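Local coordinates for transcarboxylase 5S subunit (Propionibacterium freudenreichii subsp. shermanii, PDB 1RQB), which transfers a carboxyl group from biotin of the 1.3S subunit to pyruvate, making oxaloacetate, with one cobalt ion bound per subunit, at residues V25-L30 with D247-A252; A59-V64 with T279-D284; L391-A396 with G414-T419. One frame throughout, in Å; residues are numbered along the deposited sequence.

Contact 1. Residues V25-L30 with D247-A252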
loop_
_atom_site.group_PDB
_atom_site.type_symbol
_atom_site.label_atom_id
_atom_site.label_comp_id
_atom_site.label_asym_id
_atom_site.label_seq_id
_atom_site.Cartn_x
_atom_site.Cartn_y
_atom_site.Cartn_z
ATOM N N VAL A 25 2.994 21.578 3.573
ATOM C CA VAL A 25 2.688 21.018 2.250
ATOM C C VAL A 25 1.165 20.910 2.147
ATOM O O VAL A 25 0.513 20.436 3.077
ATOM C CB VAL A 25 3.302 19.608 2.089
ATOM C CG1 VAL A 25 3.006 19.064 0.690
ATOM C CG2 VAL A 25 4.801 19.664 2.327
ATOM N N GLY A 26 0.596 21.371 1.041
ATOM C CA GLY A 26 -0.847 21.290 0.896
ATOM C C GLY A 26 -1.276 19.898 0.454
ATOM O O GLY A 26 -0.521 19.189 -0.209
ATOM N N ILE A 27 -2.501 19.519 0.796
ATOM C CA ILE A 27 -3.028 18.198 0.425
ATOM C C ILE A 27 -4.373 18.355 -0.287
ATOM O O ILE A 27 -5.250 19.078 0.182
ATOM C CB ILE A 27 -3.306 17.324 1.660
ATOM C CG1 ILE A 27 -2.003 17.040 2.414
ATOM C CG2 ILE A 27 -4.039 16.032 1.229
ATOM C CD1 ILE A 27 -1.026 16.182 1.676
ATOM N N THR A 28 -4.509 17.677 -1.422
ATOM C CA THR A 28 -5.780 17.658 -2.160
ATOM C C THR A 28 -6.411 16.282 -1.937
ATOM O O THR A 28 -5.762 15.259 -2.151
ATOM C CB THR A 28 -5.566 17.904 -3.669
ATOM O OG1 THR A 28 -5.354 19.301 -3.887
ATOM C CG2 THR A 28 -6.798 17.454 -4.492
ATOM N N GLU A 29 -7.663 16.260 -1.473
ATOM C CA GLU A 29 -8.381 15.007 -1.199
ATOM C C GLU A 29 -9.104 14.539 -2.465
ATOM O O GLU A 29 -9.781 15.323 -3.129
ATOM C CB GLU A 29 -9.375 15.214 -0.051
ATOM C CG GLU A 29 -10.195 13.968 0.329
ATOM C CD GLU A 29 -9.338 12.760 0.709
ATOM O OE1 GLU A 29 -8.470 12.846 1.621
ATOM O OE2 GLU A 29 -9.545 11.708 0.086
ATOM N N LEU A 30 -8.998 13.240 -2.762
ATOM C CA LEU A 30 -9.557 12.677 -3.999
ATOM C C LEU A 30 -10.712 11.702 -3.751
ATOM O O LEU A 30 -11.240 11.134 -4.706
ATOM C CB LEU A 30 -8.460 11.905 -4.733
ATOM C CG LEU A 30 -7.181 12.667 -5.085
ATOM C CD1 LEU A 30 -6.092 11.670 -5.523
ATOM C CD2 LEU A 30 -7.488 13.650 -6.214
ATOM N N ASP A 247 4.423 21.868 -3.939
ATOM C CA ASP A 247 3.514 22.674 -3.111
ATOM C C ASP A 247 2.331 21.877 -2.558
ATOM O O ASP A 247 1.935 22.092 -1.414
ATOM C CB ASP A 247 2.993 23.846 -3.942
ATOM C CG ASP A 247 4.123 24.712 -4.468
ATOM O OD1 ASP A 247 4.516 25.655 -3.754
ATOM O OD2 ASP A 247 4.644 24.429 -5.572
ATOM N N VAL A 248 1.766 20.980 -3.365
ATOM C CA VAL A 248 0.574 20.220 -2.960
ATOM C C VAL A 248 0.663 18.787 -3.491
ATOM O O VAL A 248 1.140 18.572 -4.604
ATOM C CB VAL A 248 -0.727 20.833 -3.595
ATOM C CG1 VAL A 248 -1.976 19.987 -3.209
ATOM C CG2 VAL A 248 -0.893 22.304 -3.186
ATOM N N VAL A 249 0.208 17.802 -2.712
ATOM C CA VAL A 249 0.183 16.419 -3.213
ATOM C C VAL A 249 -1.241 15.876 -3.064
ATOM O O VAL A 249 -1.951 16.262 -2.136
ATOM C CB VAL A 249 1.214 15.502 -2.472
ATOM C CG1 VAL A 249 2.657 15.994 -2.767
ATOM C CG2 VAL A 249 0.955 15.501 -0.980
ATOM N N ASP A 250 -1.683 15.035 -4.010
ATOM C CA ASP A 250 -3.038 14.462 -3.985
ATOM C C ASP A 250 -3.025 13.106 -3.278
ATOM O O ASP A 250 -2.154 12.272 -3.529
ATOM C CB ASP A 250 -3.584 14.236 -5.403
ATOM C CG ASP A 250 -3.702 15.509 -6.212
ATOM O OD1 ASP A 250 -3.318 16.587 -5.712
ATOM O OD2 ASP A 250 -4.184 15.416 -7.364
ATOM N N THR A 251 -4.013 12.879 -2.412
ATOM C CA THR A 251 -4.120 11.613 -1.675
ATOM C C THR A 251 -5.597 11.256 -1.495
ATOM O O THR A 251 -6.488 12.062 -1.761
ATOM C CB THR A 251 -3.461 11.720 -0.267
ATOM O OG1 THR A 251 -4.166 12.705 0.505
ATOM C CG2 THR A 251 -1.989 12.145 -0.380
ATOM N N ALA A 252 -5.842 10.038 -1.029
ATOM C CA ALA A 252 -7.218 9.571 -0.795
ATOM C C ALA A 252 -7.325 9.067 0.645
ATOM O O ALA A 252 -6.416 8.395 1.132
ATOM C CB ALA A 252 -7.564 8.424 -1.769
HETATM O O HOH W 1 -4.342 19.352 -6.368
#

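Contact 2. Residues A59-V64 with T279-D284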
loop_
_atom_site.group_PDB
_atom_site.type_symbol
_atom_site.label_atom_id
_atom_site.label_comp_id
_atom_site.label_asym_id
_atom_site.label_seq_id
_atom_site.Cartn_x
_atom_site.Cartn_y
_atom_site.Cartn_z
ATOM N N ALA A 59 -11.502 19.719 7.248
ATOM C CA ALA A 59 -10.271 18.949 7.487
ATOM C C ALA A 59 -9.005 19.767 7.225
ATOM O O ALA A 59 -7.956 19.464 7.793
ATOM C CB ALA A 59 -10.271 17.691 6.632
ATOM N N GLY A 60 -9.079 20.783 6.367
ATOM C CA GLY A 60 -7.898 21.590 6.072
ATOM C C GLY A 60 -7.218 21.328 4.731
ATOM O O GLY A 60 -6.069 21.712 4.519
ATOM N N TYR A 61 -7.927 20.694 3.807
ATOM C CA TYR A 61 -7.357 20.372 2.490
ATOM C C TYR A 61 -7.166 21.636 1.647
ATOM O O TYR A 61 -7.917 22.602 1.777
ATOM C CB TYR A 61 -8.301 19.446 1.731
ATOM C CG TYR A 61 -8.499 18.095 2.350
ATOM C CD1 TYR A 61 -9.750 17.708 2.838
ATOM C CD2 TYR A 61 -7.458 17.169 2.386
ATOM C CE1 TYR A 61 -9.962 16.416 3.344
ATOM C CE2 TYR A 61 -7.657 15.875 2.884
ATOM C CZ TYR A 61 -8.912 15.508 3.355
ATOM O OH TYR A 61 -9.123 14.222 3.786
ATOM N N TRP A 62 -6.177 21.610 0.757
ATOM C CA TRP A 62 -5.944 22.743 -0.152
ATOM C C TRP A 62 -7.120 22.807 -1.132
ATOM O O TRP A 62 -7.636 23.875 -1.453
ATOM C CB TRP A 62 -4.634 22.557 -0.926
ATOM C CG TRP A 62 -4.358 23.728 -1.836
ATOM C CD1 TRP A 62 -3.932 24.975 -1.466
ATOM C CD2 TRP A 62 -4.622 23.792 -3.240
ATOM N NE1 TRP A 62 -3.930 25.819 -2.558
ATOM C CE2 TRP A 62 -4.346 25.118 -3.659
ATOM C CE3 TRP A 62 -5.071 22.861 -4.185
ATOM C CZ2 TRP A 62 -4.508 25.537 -4.991
ATOM C CZ3 TRP A 62 -5.232 23.276 -5.514
ATOM C CH2 TRP A 62 -4.950 24.604 -5.900
ATOM N N SER A 63 -7.537 21.637 -1.611
ATOM C CA SER A 63 -8.694 21.528 -2.511
ATOM C C SER A 63 -9.314 20.141 -2.345
ATOM O O SER A 63 -8.699 19.233 -1.788
ATOM C CB SER A 63 -8.303 21.742 -3.989
ATOM O OG SER A 63 -7.557 20.649 -4.506
ATOM N N VAL A 64 -10.544 20.017 -2.817
ATOM C CA VAL A 64 -11.312 18.765 -2.768
ATOM C C VAL A 64 -11.729 18.407 -4.197
ATOM O O VAL A 64 -12.545 19.097 -4.804
ATOM C CB VAL A 64 -12.574 18.953 -1.897
ATOM C CG1 VAL A 64 -13.395 17.665 -1.873
ATOM C CG2 VAL A 64 -12.151 19.357 -0.461
ATOM N N THR A 279 1.657 19.173 7.363
ATOM C CA THR A 279 0.415 19.509 6.651
ATOM C C THR A 279 -0.483 20.221 7.664
ATOM O O THR A 279 -0.204 20.202 8.861
ATOM C CB THR A 279 -0.368 18.266 6.195
ATOM O OG1 THR A 279 -0.942 17.632 7.344
ATOM C CG2 THR A 279 0.537 17.276 5.455
ATOM N N ASN A 280 -1.552 20.852 7.211
ATOM C CA ASN A 280 -2.435 21.505 8.188
ATOM C C ASN A 280 -3.752 20.731 8.265
ATOM O O ASN A 280 -4.822 21.321 8.403
ATOM C CB ASN A 280 -2.692 22.975 7.818
ATOM C CG ASN A 280 -3.420 23.135 6.503
ATOM O OD1 ASN A 280 -2.848 22.907 5.437
ATOM N ND2 ASN A 280 -4.691 23.537 6.566
ATOM N N LEU A 281 -3.668 19.405 8.176
ATOM C CA LEU A 281 -4.882 18.578 8.247
ATOM C C LEU A 281 -5.236 18.301 9.710
ATOM O O LEU A 281 -4.355 18.153 10.557
ATOM C CB LEU A 281 -4.689 17.254 7.499
ATOM C CG LEU A 281 -4.389 17.395 6.001
ATOM C CD1 LEU A 281 -4.419 16.031 5.362
ATOM C CD2 LEU A 281 -5.411 18.319 5.342
ATOM N N ASP A 282 -6.537 18.250 9.987
ATOM C CA ASP A 282 -7.093 17.973 11.321
ATOM C C ASP A 282 -7.306 16.461 11.418
ATOM O O ASP A 282 -8.201 15.918 10.772
ATOM C CB ASP A 282 -8.434 18.710 11.454
ATOM C CG ASP A 282 -9.073 18.548 12.823
ATOM O OD1 ASP A 282 -9.099 17.420 13.350
ATOM O OD2 ASP A 282 -9.575 19.559 13.356
ATOM N N TYR A 283 -6.477 15.779 12.212
ATOM C CA TYR A 283 -6.532 14.313 12.332
ATOM C C TYR A 283 -7.891 13.800 12.813
ATOM O O TYR A 283 -8.328 12.726 12.402
ATOM C CB TYR A 283 -5.420 13.810 13.257
ATOM C CG TYR A 283 -4.057 13.848 12.607
ATOM C CD1 TYR A 283 -3.105 14.786 12.993
ATOM C CD2 TYR A 283 -3.723 12.950 11.595
ATOM C CE1 TYR A 283 -1.848 14.828 12.386
ATOM C CE2 TYR A 283 -2.470 12.985 10.982
ATOM C CZ TYR A 283 -1.540 13.924 11.384
ATOM O OH TYR A 283 -0.297 13.963 10.790
ATOM N N ASP A 284 -8.560 14.536 13.693
ATOM C CA ASP A 284 -9.872 14.080 14.174
ATOM C C ASP A 284 -10.878 14.082 13.021
ATOM O O ASP A 284 -11.703 13.178 12.912
ATOM C CB ASP A 284 -10.412 14.977 15.281
ATOM C CG ASP A 284 -11.725 14.455 15.846
ATOM O OD1 ASP A 284 -12.473 15.241 16.467
ATOM O OD2 ASP A 284 -12.004 13.242 15.669
#

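Contact 3. Residues L391-A396 with G414-T419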
loop_
_atom_site.group_PDB
_atom_site.type_symbol
_atom_site.label_atom_id
_atom_site.label_comp_id
_atom_site.label_asym_id
_atom_site.label_seq_id
_atom_site.Cartn_x
_atom_site.Cartn_y
_atom_site.Cartn_z
ATOM N N LEU A 391 -3.332 10.651 -38.246
ATOM C CA LEU A 391 -3.528 11.775 -39.175
ATOM C C LEU A 391 -3.554 13.124 -38.452
ATOM O O LEU A 391 -3.747 14.161 -39.085
ATOM C CB LEU A 391 -4.816 11.568 -39.978
ATOM C CG LEU A 391 -4.766 10.290 -40.823
ATOM C CD1 LEU A 391 -6.144 9.951 -41.365
ATOM C CD2 LEU A 391 -3.760 10.471 -41.942
ATOM N N GLY A 392 -3.363 13.122 -37.135
ATOM C CA GLY A 392 -3.341 14.375 -36.393
ATOM C C GLY A 392 -4.666 14.966 -35.937
ATOM O O GLY A 392 -4.710 16.107 -35.478
ATOM N N TYR A 393 -5.744 14.198 -36.005
ATOM C CA TYR A 393 -7.044 14.755 -35.606
ATOM C C TYR A 393 -7.195 14.788 -34.084
ATOM O O TYR A 393 -8.197 15.276 -33.566
ATOM C CB TYR A 393 -8.183 14.003 -36.290
ATOM C CG TYR A 393 -8.258 14.372 -37.757
ATOM C CD1 TYR A 393 -7.379 13.807 -38.678
ATOM C CD2 TYR A 393 -9.141 15.357 -38.207
ATOM C CE1 TYR A 393 -7.367 14.212 -40.015
ATOM C CE2 TYR A 393 -9.137 15.773 -39.546
ATOM C CZ TYR A 393 -8.244 15.196 -40.442
ATOM O OH TYR A 393 -8.205 15.602 -41.761
ATOM N N TYR A 394 -6.202 14.289 -33.359
ATOM C CA TYR A 394 -6.261 14.358 -31.892
ATOM C C TYR A 394 -5.202 15.350 -31.408
ATOM O O TYR A 394 -5.069 15.603 -30.212
ATOM C CB TYR A 394 -6.002 12.995 -31.254
ATOM C CG TYR A 394 -7.166 12.031 -31.337
ATOM C CD1 TYR A 394 -7.101 10.782 -30.721
ATOM C CD2 TYR A 394 -8.328 12.358 -32.036
ATOM C CE1 TYR A 394 -8.161 9.881 -30.802
ATOM C CE2 TYR A 394 -9.394 11.465 -32.124
ATOM C CZ TYR A 394 -9.301 10.230 -31.507
ATOM O OH TYR A 394 -10.337 9.338 -31.604
ATOM N N GLY A 395 -4.456 15.911 -32.354
ATOM C CA GLY A 395 -3.414 16.857 -32.002
ATOM C C GLY A 395 -2.033 16.318 -32.326
ATOM O O GLY A 395 -1.901 15.315 -33.027
ATOM N N ALA A 396 -0.999 16.973 -31.812
ATOM C CA ALA A 396 0.383 16.547 -32.076
ATOM C C ALA A 396 0.819 15.498 -31.050
ATOM O O ALA A 396 0.336 15.477 -29.920
ATOM C CB ALA A 396 1.321 17.751 -32.012
ATOM N N GLY A 414 -9.025 8.155 -46.183
ATOM C CA GLY A 414 -9.328 9.120 -47.222
ATOM C C GLY A 414 -9.176 10.534 -46.691
ATOM O O GLY A 414 -9.394 11.506 -47.413
ATOM N N LYS A 415 -8.806 10.651 -45.418
ATOM C CA LYS A 415 -8.616 11.970 -44.800
ATOM C C LYS A 415 -7.169 12.426 -44.995
ATOM O O LYS A 415 -6.239 11.624 -44.950
ATOM C CB LYS A 415 -8.892 11.933 -43.300
ATOM C CG LYS A 415 -10.302 11.603 -42.885
ATOM C CD LYS A 415 -10.390 11.705 -41.369
ATOM C CE LYS A 415 -11.781 11.430 -40.842
ATOM N NZ LYS A 415 -11.836 11.694 -39.377
ATOM N N LYS A 416 -6.998 13.724 -45.202
ATOM C CA LYS A 416 -5.659 14.304 -45.378
ATOM C C LYS A 416 -5.070 14.595 -43.995
ATOM O O LYS A 416 -5.777 15.022 -43.085
ATOM C CB LYS A 416 -5.758 15.585 -46.214
ATOM C CG LYS A 416 -6.688 16.639 -45.631
ATOM C CD LYS A 416 -6.871 17.842 -46.562
ATOM C CE LYS A 416 -5.561 18.558 -46.884
ATOM N NZ LYS A 416 -4.685 17.782 -47.814
ATOM N N PRO A 417 -3.767 14.348 -43.820
ATOM C CA PRO A 417 -3.112 14.591 -42.530
ATOM C C PRO A 417 -3.124 16.078 -42.171
ATOM O O PRO A 417 -2.970 16.930 -43.045
ATOM C CB PRO A 417 -1.684 14.089 -42.760
ATOM C CG PRO A 417 -1.813 13.131 -43.916
ATOM C CD PRO A 417 -2.806 13.821 -44.803
ATOM N N ILE A 418 -3.311 16.385 -40.891
ATOM C CA ILE A 418 -3.301 17.783 -40.434
ATOM C C ILE A 418 -2.255 17.917 -39.327
ATOM O O ILE A 418 -1.848 16.924 -38.725
ATOM C CB ILE A 418 -4.682 18.231 -39.898
ATOM C CG1 ILE A 418 -5.030 17.479 -38.606
ATOM C CG2 ILE A 418 -5.749 17.974 -40.949
ATOM C CD1 ILE A 418 -6.274 18.015 -37.915
ATOM N N THR A 419 -1.811 19.140 -39.064
ATOM C CA THR A 419 -0.790 19.352 -38.027
ATOM C C THR A 419 -1.184 20.523 -37.125
ATOM O O THR A 419 -0.540 20.781 -36.110
ATOM C CB THR A 419 0.581 19.618 -38.667
ATOM O OG1 THR A 419 0.474 20.711 -39.585
ATOM C CG2 THR A 419 1.057 18.377 -39.427
HETATM O O HOH W 2 -0.692 17.207 -35.565
#

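Contact 1. Residues V25-L30 with D247-A252
G26, T28 and L30 send their backbone N-H groups to the carbonyls of D247, V249 and T251, and the N-H groups of V249 and T251 return to G26 and T28, so strands 26-29 and 248-251 run parallel with axes 4.6 Å apart and inclined by 30°. On the face carrying I27, V249 and T251 the fit is close: I27 CD1 presses on V249 CG2 at 3.4 Å, tighter than usual for two carbons, and I27 CG2 comes just as near to T251 OG1, which is hydrogen-bonded to T265 OG1 of helix 265-271. V268 of that helix packs against both I27 and T251.

This pairing joins the first and last strands of the TIM barrel and closes its cylinder. The other face looks into the barrel. T28 and D250 lie side by side on it, with T28 CB 3.3 Å from D250 OD1, and a water hydrogen-bonds to T28 OG1 at 2.7 Å and to D250 OD1; T28 OG1 also hydrogen-bonds to S63 OG. D250 OD2 accepts from H226 ND1 and forms a salt bridge with R135; because H226 is a cobalt ligand, D250 acts as a second-shell residue that probably steadies the imidazole. L30 crosses D250 at about a right angle, setting CD1 3.6 Å from D250 CB.

E29 leaves its strand with CG anti to the backbone N, then bends at chi2 (57°), which folds the carboxylate over the neighbouring strand and puts OE2 3.3 Å from A252 CA. There OE2 accepts from the backbone N of V31 and of I253, while OE1 bonds to T265 OG1. With an alanine here, the N-H groups of V31 and I253 would probably be left without their carboxylate acceptor, and T265 OG1 with T251 alone of these two partners.

Contact 2. Residues A59-V64 with T279-D284
L281 and Y61 meet because each sets CG anti to its own carbonyl carbon (chi1 -61° and -64°): the leucine, extended beyond CG, brings its methyls against the CD2-CE2 side of the ring, and the tyrosine brings CD2 within 3.8 Å of L281 CD2. The two side chains cross at about a right angle, and the methyl approaches the ring obliquely. The same ring also packs on I27 and on helices 265-271 and 283-296, so L281 adds to an apolar cluster between the wall of the TIM barrel and its outer helices.

Two connections of the barrel meet here: residues 59-64 lead from helix 53-58 into the N-terminal end of strand 63-68, and residues 279-284 lead out of the short strand 277-278 into helix 283-296. Their backbones are tied at A59 O, which accepts from D282 N at 2.9 Å in the carbonyl plane and is also approached by L281 CA at 3.2 Å in a CA-H...O contact. D282, as N-cap of helix 283-296, uses OD1 to accept from the backbone N of R285. Its backbone N-H thus holds the residue next to helix 53-58 while its carboxylate caps the start of another helix.

G60 leaves helical geometry with positive phi. A side chain at that position would collide with the carbonyl O of N280 and with that of A59, and the absence of one lets the two turns close to a CA-CA distance of 4.8 Å between G60 and L281. On the 279-284 side, L281 N makes a weak hydrogen bond to T279 OG1. N280 reaches across to G60, its CG lying between the backbone N and the carbonyl carbon, and this brings ND2 to 3.1 Å from G60 O.

Contact 3. Residues L391-A396 with G414-T419
Y393 OH donates to K416 O at 2.8 Å, lying in the plane of that carbonyl, and this short bond pins the far end of the tyrosine ring to the segment 414-419. Both faces of the ring are covered by that segment. I418 CD1 sits over the centre of one face as a CH-pi contact, 4.0 Å from the centroid; its CG1 lies between the backbone N and the carbonyl carbon (chi1 67°), and from there the extended chain lays the terminal methyl on the ring. Over the opposite face runs the straight aliphatic chain of K415, with CD offset toward the rim and NZ 4.7 Å from the centroid in a cation-pi contact. The same ammonium forms a salt bridge with D388 of helix 384-390, so it lies between a carboxylate and the ring face, both probably stabilising its charge.

In the conserved carboxylase region the two segments bracket helix 403-413, one before it and one after. A Schellman motif with G392 at positive phi terminates helix 384-390, and a type I turn from G392 to G395 follows, closed by G395 N on G392 O. That phi suits glycine; a CB there would also clash with I418 O. Just before it, L391 O accepts from I418 N at 2.9 Å along an almost straight N-H...O line (175°), with P417 CA close by. L391 turns its methyls to K415 and P417, CD2 meeting P417 CG at 3.8 Å and CD1 meeting K415 CB at 3.9 Å, while A409 and E410 of helix 403-413 pack on the same leucine.

Overall arrangement
From the N terminus, the chain lays down strand 23-29, passes helix 53-58 and enters strand 63-68. About 180 residues later, strand 248-251 comes back beside the first strand and contact 1 closes the barrel. Contact 2 then ties residues 279-284 to 59-64, crossing contact 1 along the chain because their segments alternate. The two touch in space: T28 OG1 meets S63 OG, and strands 23-29 and 63-68 are sheet neighbours. Contact 3 opens later, closing a short loop round helix 403-413 in the carboxylase region; its centre is about 37 Å from that of contact 1, across the centre of the chain.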